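Local coordinates for maternal effect protein oskar (Drosophila melanogaster, PDB 5A4A) that induces the germline in Drosophila and, through an SGNH-hydrolase-like OSK domain, probably binds RNA at the posterior germ plasm, at residues A[7-10]-A[11-14]; A[33-36]-A[37-41]; A[101-104]-A[105-109]; A[134-137]-A[138-141]. All coordinates share one frame; numbering follows the deposited sequence.

Contact 1: residues A[7-10]-A[11-14]; sequences YNDS and LLTI. With SO4 (sulfate ion), chain E.
Leu12 CD1 packs at the edge of the Tyr7 ring, near the ring plane, 3.9 Å from Tyr7 OH. Tyr7 CG is wedged between its own backbone N and carbonyl carbon (chi1 48°), and from there the ring crosses Leu12 at about a right angle. The same methyl is pressed against the Asp9 carboxylate, with Leu12 CD1 only 3.2 Å from Asp9 OD1, a snug fit. With Asn8 CG opposite its backbone N (chi1 -177°), the amide folds back in an Asx turn: Ser10 N donates to Asn8 OD1 at 3.1 Å, from well above the carbonyl plane. Asn8 ND2 reaches a sulfate ion through O2 at 2.9 Å, and it also bonds Glu49. Two successive 3-10 bonds, Leu11 N to Asn8 O and Leu12 N to Asp9 O, each 3.0 Å, tighten the backbone, and a water joins Asp9 O to Thr13 OG1. The turn lies at the surface ahead of strand 21-22. Arg69 of helix 63-71 bonds Leu11 O, while Arg46, from the loop after helix 31-40, holds Ser10 O, Thr13 O and the sulfate, which His48 also grips.

Contact 2: residues A[33-36]-A[37-41]; sequences MLYL and ARMEL. With SO4 (sulfate ion), chain F.
The Tyr35 ring carries Met39 CG on one face, 3.4 Å above its plane and offset toward the rim, a CH-pi contact tightest between Tyr35 CE1 and Met39 CG at 3.4 Å. Phe189 also meets this ring, with the planes about 60° apart. Met39 SD adds an oblique Met-aromatic contact, 4.5 Å from the Tyr35 centroid. The methionine chain bends at both chi2 and chi3, which curls the thioether beside the ring, and its CE comes near Tyr35 OH. The other flat group is the Arg38 guanidinium, met edge-on by a sulfate whose O1 lies near its plane. Two bonds make the grip: Arg38 NH2 to O1 and Arg38 NH1 to O4, both 2.8 Å. Arg38 NH1 also donates to Cys43 O, and Arg44 NH2 and Phe45 N also bond the sulfate. Further along the helix, Leu36 CD1 packs on Glu40 CG at 3.7 Å, leaving the carboxylate to a salt bridge with Arg195 of helix 192-204. Two arginines and a backbone N-H thus bind one sulfate, probably from the crystallisation liquor, at a site that could accept a phosphate, as an RNA-binding domain might need, while the Tyr35 and Met39 pair is held by dispersion.

Contact 3: residues A[101-104]-A[105-109]; sequences HDFR and LLIKE. With SO4 (sulfate ion), chain G.
His101, Asp102, Phe103 and Arg104 each offer their carbonyl to the N-H four residues on, in regular alpha-helical bonds that run from 2.9 Å for Leu106 N to Asp102 O up to 3.2 Å for Leu105 N to His101 O. His101 and Leu105, one turn apart, pack on the outer side: Leu105 CG sits over one face of the imidazole, offset toward its rim, and Leu105 CD1 approaches His101 NE2 to 3.4 Å. A chi1 of 171° swings the imidazole toward Leu105. Its edge points at a sulfate, whose O4 accepts a weak but nearly straight bond from His101 NE2, 3.4 Å long at 178°. Arg67 of helix 63-71 binds the same anion. On the inner side, Ile107 CG1 leans on the Phe103 ring at 3.8 Å from CE2, the two side chains slanting across each other. That ring also meets Phe141 edge-to-face and touches Leu119 of strand 116-120. Arg104, bent at chi3, takes its guanidinium to Glu148 on helix 132-148 in a salt bridge. A charged, solvent-facing side and an apolar side turned to the sheet mark an amphipathic helix, here helix 96-112, which lies in the connection between the parallel, adjacent strands 80-84 and 116-120, the layered alpha/beta build of SGNH-hydrolase-like domains.

Contact 4: residues A[134-137]-A[138-141]; sequences LCDK and IYRF
Leu134 laps against Ile138 one turn on, CD2 to CD1 at 3.8 Å. Both lie on helix 132-148, the crossover of the beta-alpha-beta unit formed with strands 116-120 and 154-155, and both reach Ile90 of helix 87-91 and Leu125. A chi1 of -72° turns Ile138 CG1 back toward the preceding turn, which brings it near Leu134 O and sends CD1 to the leucine. Next on the buried side, the ring of Phe141 packs on Leu96 and Ile99 of helix 96-112. Lys137 is drawn out straight beyond CG so that NZ reaches Lys94 O; its first torsion, -106°, departs from any staggered position. The exposed side is polar. Asp136 OD1 lies near Tyr139 CD2 at 3.7 Å, oblique to the ring, while OD2 binds Arg140, four residues on, in a salt bridge: Arg140 NE donates to Asp136 OD2 at 2.9 Å. NE comes to the syn side but well out of the carboxylate plane, while the oxygen lies in the guanidinium plane; the carboxylate and guanidinium planes stand 67° apart. Arg140 gets there by running extended from CG to NE. One water bridges the pair, donating to Asp136 OD1 at 2.8 Å and accepting from Arg140 NH2 at 2.9 Å.

The four contacts come in series along one OSK domain. Contact 1, in the loop before strand 21-22, lies at the surface; contact 2 follows on helix 31-40, the centres about 21 Å apart. Contacts 3 and 4 lie on helices 96-112 and 132-148, about 18 Å apart by centres; these alone touch, and strand 116-120 comes between them in the chain. Contact 2 stands on the other side of the chain's centre from both, about 25 Å from contact 3 by centres, in keeping with the alpha/beta/alpha layering of SGNH-hydrolase-like folds. Contacts 1 to 3 each meet a sulfate, probably from the crystallisation liquor, at separate basic spots, which is consistent with, but does not prove, phosphate binding.

Contact 1: residues A[7-10]-A[11-14]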
loop_
_atom_site.group_PDB
_atom_site.type_symbol
_atom_site.label_atom_id
_atom_site.label_comp_id
_atom_site.label_asym_id
_atom_site.label_seq_id
_atom_site.Cartn_x
_atom_site.Cartn_y
_atom_site.Cartn_z
ATOM N N TYR A 7 8.710 -13.868 16.768
ATOM C CA TYR A 7 7.903 -12.709 16.441
ATOM C C TYR A 7 6.577 -12.921 17.145
ATOM O O TYR A 7 6.322 -14.000 17.682
ATOM C CB TYR A 7 7.703 -12.602 14.926
ATOM C CG TYR A 7 7.266 -13.901 14.280
ATOM C CD1 TYR A 7 5.919 -14.224 14.161
ATOM C CD2 TYR A 7 8.202 -14.807 13.796
ATOM C CE1 TYR A 7 5.516 -15.414 13.576
ATOM C CE2 TYR A 7 7.808 -16.000 13.206
ATOM C CZ TYR A 7 6.465 -16.297 13.103
ATOM O OH TYR A 7 6.068 -17.481 12.523
ATOM N N ASN A 8 5.745 -11.891 17.164
ATOM C CA ASN A 8 4.424 -12.002 17.765
ATOM C C ASN A 8 3.542 -12.974 16.965
ATOM O O ASN A 8 3.226 -12.715 15.827
ATOM C CB ASN A 8 3.803 -10.601 17.833
ATOM C CG ASN A 8 2.452 -10.590 18.498
ATOM O OD1 ASN A 8 1.999 -11.599 19.029
ATOM N ND2 ASN A 8 1.792 -9.444 18.463
ATOM N N ASP A 9 3.152 -14.094 17.577
ATOM C CA ASP A 9 2.307 -15.093 16.894
ATOM C C ASP A 9 0.993 -14.499 16.371
ATOM O O ASP A 9 0.432 -14.963 15.364
ATOM C CB ASP A 9 2.013 -16.265 17.837
ATOM C CG ASP A 9 1.193 -17.358 17.179
ATOM O OD1 ASP A 9 1.747 -18.069 16.322
ATOM O OD2 ASP A 9 0.005 -17.516 17.526
ATOM N N SER A 10 0.511 -13.460 17.046
ATOM C CA SER A 10 -0.732 -12.802 16.652
ATOM C C SER A 10 -0.662 -12.205 15.249
ATOM O O SER A 10 -1.693 -11.958 14.624
ATOM C CB SER A 10 -1.101 -11.711 17.653
ATOM O OG SER A 10 -1.326 -12.265 18.935
ATOM N N LEU A 11 0.550 -11.960 14.758
ATOM C CA LEU A 11 0.715 -11.383 13.425
ATOM C C LEU A 11 0.339 -12.376 12.318
ATOM O O LEU A 11 0.069 -11.984 11.186
ATOM C CB LEU A 11 2.154 -10.889 13.231
ATOM C CG LEU A 11 2.586 -9.675 14.068
ATOM C CD1 LEU A 11 4.084 -9.436 13.928
ATOM C CD2 LEU A 11 1.805 -8.420 13.667
ATOM N N LEU A 12 0.293 -13.659 12.655
ATOM C CA LEU A 12 0.045 -14.696 11.655
ATOM C C LEU A 12 -1.412 -14.738 11.229
ATOM O O LEU A 12 -1.748 -15.277 10.172
ATOM C CB LEU A 12 0.469 -16.066 12.202
ATOM C CG LEU A 12 1.973 -16.338 12.266
ATOM C CD1 LEU A 12 2.254 -17.486 13.208
ATOM C CD2 LEU A 12 2.522 -16.660 10.896
ATOM N N THR A 13 -2.280 -14.176 12.057
ATOM C CA THR A 13 -3.711 -14.263 11.811
ATOM C C THR A 13 -4.306 -12.883 11.645
ATOM O O THR A 13 -4.078 -12.001 12.468
ATOM C CB THR A 13 -4.424 -14.969 12.972
ATOM O OG1 THR A 13 -3.918 -16.304 13.091
ATOM C CG2 THR A 13 -5.933 -15.021 12.726
ATOM N N ILE A 14 -5.062 -12.691 10.572
ATOM C CA ILE A 14 -5.790 -11.449 10.429
ATOM C C ILE A 14 -7.280 -11.747 10.443
ATOM O O ILE A 14 -7.706 -12.878 10.171
ATOM C CB ILE A 14 -5.346 -10.652 9.193
ATOM C CG1 ILE A 14 -5.596 -11.445 7.906
ATOM C CG2 ILE A 14 -3.868 -10.286 9.310
ATOM C CD1 ILE A 14 -5.249 -10.644 6.659
HETATM S S SO4 E . -1.397 -7.825 18.381
HETATM O O1 SO4 E . -1.193 -6.456 18.843
HETATM O O2 SO4 E . -0.832 -8.759 19.355
HETATM O O3 SO4 E . -2.828 -8.073 18.225
HETATM O O4 SO4 E . -0.729 -8.029 17.111
HETATM O O HOH W 1 -1.747 -16.484 15.037
#

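Contact 2: residues A[33-36]-A[37-41]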
loop_
_atom_site.group_PDB
_atom_site.type_symbol
_atom_site.label_atom_id
_atom_site.label_comp_id
_atom_site.label_asym_id
_atom_site.label_seq_id
_atom_site.Cartn_x
_atom_site.Cartn_y
_atom_site.Cartn_z
ATOM N N MET A 33 -2.841 3.438 2.847
ATOM C CA MET A 33 -3.978 2.542 2.973
ATOM C C MET A 33 -4.374 2.309 4.435
ATOM O O MET A 33 -5.554 2.154 4.728
ATOM C CB MET A 33 -3.731 1.225 2.235
ATOM C CG MET A 33 -3.782 1.361 0.714
ATOM S SD MET A 33 -5.396 1.937 0.174
ATOM C CE MET A 33 -6.407 0.737 1.012
ATOM N N LEU A 34 -3.400 2.313 5.348
ATOM C CA LEU A 34 -3.706 2.225 6.777
ATOM C C LEU A 34 -4.665 3.348 7.181
ATOM O O LEU A 34 -5.677 3.110 7.843
ATOM C CB LEU A 34 -2.428 2.285 7.614
ATOM C CG LEU A 34 -2.594 2.149 9.139
ATOM C CD1 LEU A 34 -3.350 0.877 9.473
ATOM C CD2 LEU A 34 -1.244 2.147 9.841
ATOM N N TYR A 35 -4.355 4.574 6.762
ATOM C CA TYR A 35 -5.193 5.714 7.106
ATOM C C TYR A 35 -6.556 5.668 6.424
ATOM O O TYR A 35 -7.576 5.975 7.046
ATOM C CB TYR A 35 -4.477 7.023 6.774
ATOM C CG TYR A 35 -5.191 8.279 7.233
ATOM C CD1 TYR A 35 -5.512 8.483 8.578
ATOM C CD2 TYR A 35 -5.505 9.280 6.321
ATOM C CE1 TYR A 35 -6.147 9.639 8.984
ATOM C CE2 TYR A 35 -6.134 10.431 6.715
ATOM C CZ TYR A 35 -6.448 10.615 8.050
ATOM O OH TYR A 35 -7.074 11.780 8.422
ATOM N N LEU A 36 -6.566 5.303 5.145
ATOM C CA LEU A 36 -7.817 5.077 4.434
ATOM C C LEU A 36 -8.702 4.120 5.217
ATOM O O LEU A 36 -9.882 4.389 5.426
ATOM C CB LEU A 36 -7.563 4.521 3.034
ATOM C CG LEU A 36 -8.851 4.291 2.234
ATOM C CD1 LEU A 36 -9.557 5.610 2.072
ATOM C CD2 LEU A 36 -8.562 3.687 0.874
ATOM N N ALA A 37 -8.124 3.012 5.662
ATOM C CA ALA A 37 -8.894 2.006 6.393
ATOM C C ALA A 37 -9.356 2.496 7.761
ATOM O O ALA A 37 -10.458 2.156 8.211
ATOM C CB ALA A 37 -8.094 0.714 6.522
ATOM N N ARG A 38 -8.526 3.303 8.416
ATOM C CA ARG A 38 -8.869 3.825 9.739
ATOM C C ARG A 38 -10.052 4.773 9.626
ATOM O O ARG A 38 -10.986 4.740 10.429
ATOM C CB ARG A 38 -7.674 4.556 10.343
ATOM C CG ARG A 38 -7.946 5.199 11.693
ATOM C CD ARG A 38 -8.307 4.162 12.739
ATOM N NE ARG A 38 -8.151 4.718 14.082
ATOM C CZ ARG A 38 -8.234 4.007 15.200
ATOM N NH1 ARG A 38 -8.486 2.710 15.134
ATOM N NH2 ARG A 38 -8.057 4.597 16.388
ATOM N N MET A 39 -10.024 5.603 8.595
ATOM C CA MET A 39 -11.048 6.630 8.443
ATOM C C MET A 39 -12.333 6.164 7.769
ATOM O O MET A 39 -13.414 6.690 8.070
ATOM C CB MET A 39 -10.475 7.833 7.690
ATOM C CG MET A 39 -9.278 8.472 8.381
ATOM S SD MET A 39 -9.604 9.027 10.064
ATOM C CE MET A 39 -10.730 10.368 9.732
ATOM N N GLU A 40 -12.225 5.196 6.861
ATOM C CA GLU A 40 -13.353 4.828 6.019
ATOM C C GLU A 40 -13.828 3.395 6.246
ATOM O O GLU A 40 -14.962 3.068 5.913
ATOM C CB GLU A 40 -12.988 5.010 4.540
ATOM C CG GLU A 40 -12.422 6.377 4.203
ATOM C CD GLU A 40 -13.388 7.502 4.510
ATOM O OE1 GLU A 40 -14.614 7.284 4.398
ATOM O OE2 GLU A 40 -12.922 8.604 4.874
ATOM N N LEU A 41 -12.971 2.547 6.816
ATOM C CA LEU A 41 -13.271 1.113 6.884
ATOM C C LEU A 41 -13.273 0.518 8.298
ATOM O O LEU A 41 -13.227 -0.703 8.459
ATOM C CB LEU A 41 -12.317 0.323 5.970
ATOM C CG LEU A 41 -12.339 0.734 4.492
ATOM C CD1 LEU A 41 -11.148 0.135 3.746
ATOM C CD2 LEU A 41 -13.642 0.297 3.828
HETATM S S SO4 F . -7.397 1.518 18.474
HETATM O O1 SO4 F . -7.991 2.841 18.589
HETATM O O2 SO4 F . -5.943 1.622 18.524
HETATM O O3 SO4 F . -7.875 0.677 19.564
HETATM O O4 SO4 F . -7.784 0.903 17.200
#

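Contact 3: residues A[101-104]-A[105-109]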
loop_
_atom_site.group_PDB
_atom_site.type_symbol
_atom_site.label_atom_id
_atom_site.label_comp_id
_atom_site.label_asym_id
_atom_site.label_seq_id
_atom_site.Cartn_x
_atom_site.Cartn_y
_atom_site.Cartn_z
ATOM N N HIS A 101 12.784 -4.859 -9.137
ATOM C CA HIS A 101 13.268 -6.194 -8.778
ATOM C C HIS A 101 12.499 -6.780 -7.585
ATOM O O HIS A 101 12.057 -7.933 -7.616
ATOM C CB HIS A 101 14.763 -6.133 -8.468
ATOM C CG HIS A 101 15.314 -7.393 -7.882
ATOM N ND1 HIS A 101 15.580 -8.514 -8.641
ATOM C CD2 HIS A 101 15.643 -7.717 -6.610
ATOM C CE1 HIS A 101 16.054 -9.469 -7.863
ATOM N NE2 HIS A 101 16.104 -9.010 -6.625
ATOM N N ASP A 102 12.350 -5.985 -6.530
ATOM C CA ASP A 102 11.635 -6.426 -5.331
ATOM C C ASP A 102 10.163 -6.703 -5.621
ATOM O O ASP A 102 9.599 -7.691 -5.146
ATOM C CB ASP A 102 11.745 -5.371 -4.218
ATOM C CG ASP A 102 13.159 -5.215 -3.689
ATOM O OD1 ASP A 102 14.023 -6.059 -4.012
ATOM O OD2 ASP A 102 13.409 -4.246 -2.935
ATOM N N PHE A 103 9.539 -5.831 -6.406
ATOM C CA PHE A 103 8.132 -5.995 -6.742
ATOM C C PHE A 103 7.906 -7.279 -7.559
ATOM O O PHE A 103 6.950 -8.018 -7.324
ATOM C CB PHE A 103 7.602 -4.761 -7.482
ATOM C CG PHE A 103 6.111 -4.782 -7.688
ATOM C CD1 PHE A 103 5.263 -4.396 -6.669
ATOM C CD2 PHE A 103 5.566 -5.210 -8.892
ATOM C CE1 PHE A 103 3.895 -4.419 -6.837
ATOM C CE2 PHE A 103 4.192 -5.238 -9.072
ATOM C CZ PHE A 103 3.356 -4.846 -8.043
ATOM N N ARG A 104 8.803 -7.562 -8.500
ATOM C CA ARG A 104 8.699 -8.787 -9.291
ATOM C C ARG A 104 8.765 -10.010 -8.371
ATOM O O ARG A 104 8.012 -10.969 -8.536
ATOM C CB ARG A 104 9.799 -8.814 -10.360
ATOM C CG ARG A 104 9.912 -10.095 -11.144
ATOM C CD ARG A 104 11.039 -9.983 -12.168
ATOM N NE ARG A 104 10.636 -9.243 -13.362
ATOM C CZ ARG A 104 10.987 -7.990 -13.644
ATOM N NH1 ARG A 104 11.763 -7.299 -12.814
ATOM N NH2 ARG A 104 10.560 -7.427 -14.767
ATOM N N LEU A 105 9.631 -9.949 -7.363
ATOM C CA LEU A 105 9.738 -11.035 -6.391
ATOM C C LEU A 105 8.531 -11.136 -5.450
ATOM O O LEU A 105 8.173 -12.238 -5.033
ATOM C CB LEU A 105 11.040 -10.925 -5.590
ATOM C CG LEU A 105 12.310 -11.162 -6.408
ATOM C CD1 LEU A 105 13.541 -10.936 -5.543
ATOM C CD2 LEU A 105 12.319 -12.557 -7.023
ATOM N N LEU A 106 7.918 -10.001 -5.104
ATOM C CA LEU A 106 6.681 -10.020 -4.314
ATOM C C LEU A 106 5.573 -10.750 -5.078
ATOM O O LEU A 106 4.880 -11.617 -4.535
ATOM C CB LEU A 106 6.227 -8.595 -3.946
ATOM C CG LEU A 106 4.852 -8.470 -3.266
ATOM C CD1 LEU A 106 4.802 -9.207 -1.918
ATOM C CD2 LEU A 106 4.434 -6.999 -3.077
ATOM N N ILE A 107 5.409 -10.391 -6.338
ATOM C CA ILE A 107 4.415 -11.046 -7.188
ATOM C C ILE A 107 4.657 -12.557 -7.296
ATOM O O ILE A 107 3.726 -13.357 -7.196
ATOM C CB ILE A 107 4.375 -10.413 -8.595
ATOM C CG1 ILE A 107 3.947 -8.942 -8.520
ATOM C CG2 ILE A 107 3.422 -11.183 -9.498
ATOM C CD1 ILE A 107 2.548 -8.709 -7.929
ATOM N N LYS A 108 5.915 -12.945 -7.478
ATOM C CA LYS A 108 6.271 -14.356 -7.572
ATOM C C LYS A 108 6.036 -15.087 -6.256
ATOM O O LYS A 108 5.557 -16.218 -6.246
ATOM C CB LYS A 108 7.730 -14.484 -8.017
ATOM C CG LYS A 108 8.341 -15.869 -7.934
ATOM C CD LYS A 108 9.823 -15.777 -8.310
ATOM C CE LYS A 108 10.651 -16.904 -7.715
ATOM N NZ LYS A 108 10.356 -18.203 -8.369
ATOM N N GLU A 109 6.374 -14.438 -5.142
ATOM C CA GLU A 109 6.159 -15.034 -3.831
ATOM C C GLU A 109 4.670 -15.244 -3.531
ATOM O O GLU A 109 4.273 -16.285 -3.012
ATOM C CB GLU A 109 6.796 -14.167 -2.741
ATOM C CG GLU A 109 6.374 -14.540 -1.346
ATOM C CD GLU A 109 6.986 -13.631 -0.298
ATOM O OE1 GLU A 109 7.988 -12.957 -0.585
ATOM O OE2 GLU A 109 6.470 -13.574 0.823
HETATM S S SO4 G . 16.296 -10.717 -2.695
HETATM O O1 SO4 G . 17.107 -10.699 -1.477
HETATM O O2 SO4 G . 15.416 -11.885 -2.655
HETATM O O3 SO4 G . 15.507 -9.486 -2.758
HETATM O O4 SO4 G . 17.148 -10.792 -3.879
#

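Contact 4: residues A[134-137]-A[138-141]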
loop_
_atom_site.group_PDB
_atom_site.type_symbol
_atom_site.label_atom_id
_atom_site.label_comp_id
_atom_site.label_asym_id
_atom_site.label_seq_id
_atom_site.Cartn_x
_atom_site.Cartn_y
_atom_site.Cartn_z
ATOM N N LEU A 134 11.551 12.230 -7.884
ATOM C CA LEU A 134 10.602 11.365 -7.196
ATOM C C LEU A 134 9.334 11.159 -8.028
ATOM O O LEU A 134 8.821 10.047 -8.119
ATOM C CB LEU A 134 10.258 11.920 -5.803
ATOM C CG LEU A 134 9.241 11.135 -4.970
ATOM C CD1 LEU A 134 9.534 11.283 -3.460
ATOM C CD2 LEU A 134 7.837 11.622 -5.261
ATOM N N CYS A 135 8.819 12.231 -8.624
ATOM C CA CYS A 135 7.623 12.111 -9.454
ATOM C C CYS A 135 7.863 11.244 -10.686
ATOM O O CYS A 135 6.958 10.541 -11.118
ATOM C CB CYS A 135 7.089 13.482 -9.865
ATOM S SG CYS A 135 6.429 14.433 -8.474
ATOM N N ASP A 136 9.074 11.286 -11.241
ATOM C CA ASP A 136 9.411 10.418 -12.369
ATOM C C ASP A 136 9.462 8.958 -11.938
ATOM O O ASP A 136 9.114 8.057 -12.711
ATOM C CB ASP A 136 10.748 10.804 -13.004
ATOM C CG ASP A 136 10.930 10.175 -14.376
ATOM O OD1 ASP A 136 10.065 10.397 -15.243
ATOM O OD2 ASP A 136 11.920 9.444 -14.579
ATOM N N LYS A 137 9.894 8.727 -10.703
ATOM C CA LYS A 137 9.967 7.374 -10.166
ATOM C C LYS A 137 8.576 6.799 -10.014
ATOM O O LYS A 137 8.354 5.624 -10.307
ATOM C CB LYS A 137 10.670 7.353 -8.812
ATOM C CG LYS A 137 12.052 6.781 -8.868
ATOM C CD LYS A 137 12.620 6.604 -7.474
ATOM C CE LYS A 137 14.125 6.526 -7.530
ATOM N NZ LYS A 137 14.732 6.567 -6.173
ATOM N N ILE A 138 7.647 7.633 -9.561
ATOM C CA ILE A 138 6.259 7.215 -9.395
ATOM C C ILE A 138 5.676 6.878 -10.768
ATOM O O ILE A 138 5.011 5.856 -10.940
ATOM C CB ILE A 138 5.419 8.316 -8.731
ATOM C CG1 ILE A 138 5.800 8.451 -7.254
ATOM C CG2 ILE A 138 3.926 8.028 -8.867
ATOM C CD1 ILE A 138 4.988 9.485 -6.537
ATOM N N TYR A 139 5.940 7.748 -11.739
ATOM C CA TYR A 139 5.499 7.523 -13.116
ATOM C C TYR A 139 6.008 6.198 -13.677
ATOM O O TYR A 139 5.234 5.425 -14.237
ATOM C CB TYR A 139 5.933 8.709 -13.989
ATOM C CG TYR A 139 5.964 8.425 -15.471
ATOM C CD1 TYR A 139 4.791 8.250 -16.191
ATOM C CD2 TYR A 139 7.170 8.360 -16.151
ATOM C CE1 TYR A 139 4.824 7.998 -17.553
ATOM C CE2 TYR A 139 7.212 8.116 -17.507
ATOM C CZ TYR A 139 6.037 7.936 -18.198
ATOM O OH TYR A 139 6.078 7.682 -19.543
ATOM N N ARG A 140 7.305 5.928 -13.528
ATOM C CA ARG A 140 7.883 4.703 -14.079
ATOM C C ARG A 140 7.469 3.450 -13.314
ATOM O O ARG A 140 7.207 2.411 -13.911
ATOM C CB ARG A 140 9.407 4.806 -14.152
ATOM C CG ARG A 140 9.847 5.879 -15.125
ATOM C CD ARG A 140 11.358 6.007 -15.244
ATOM N NE ARG A 140 11.636 7.087 -16.180
ATOM C CZ ARG A 140 11.745 6.942 -17.499
ATOM N NH1 ARG A 140 11.678 5.740 -18.073
ATOM N NH2 ARG A 140 11.973 8.010 -18.241
ATOM N N PHE A 141 7.416 3.543 -11.993
ATOM C CA PHE A 141 7.012 2.376 -11.216
ATOM C C PHE A 141 5.566 1.990 -11.517
ATOM O O PHE A 141 5.237 0.795 -11.621
ATOM C CB PHE A 141 7.216 2.607 -9.719
ATOM C CG PHE A 141 6.833 1.422 -8.872
ATOM C CD1 PHE A 141 7.442 0.191 -9.060
ATOM C CD2 PHE A 141 5.852 1.540 -7.898
ATOM C CE1 PHE A 141 7.085 -0.905 -8.287
ATOM C CE2 PHE A 141 5.489 0.449 -7.117
ATOM C CZ PHE A 141 6.108 -0.773 -7.308
HETATM O O HOH W 2 11.093 10.693 -17.784
#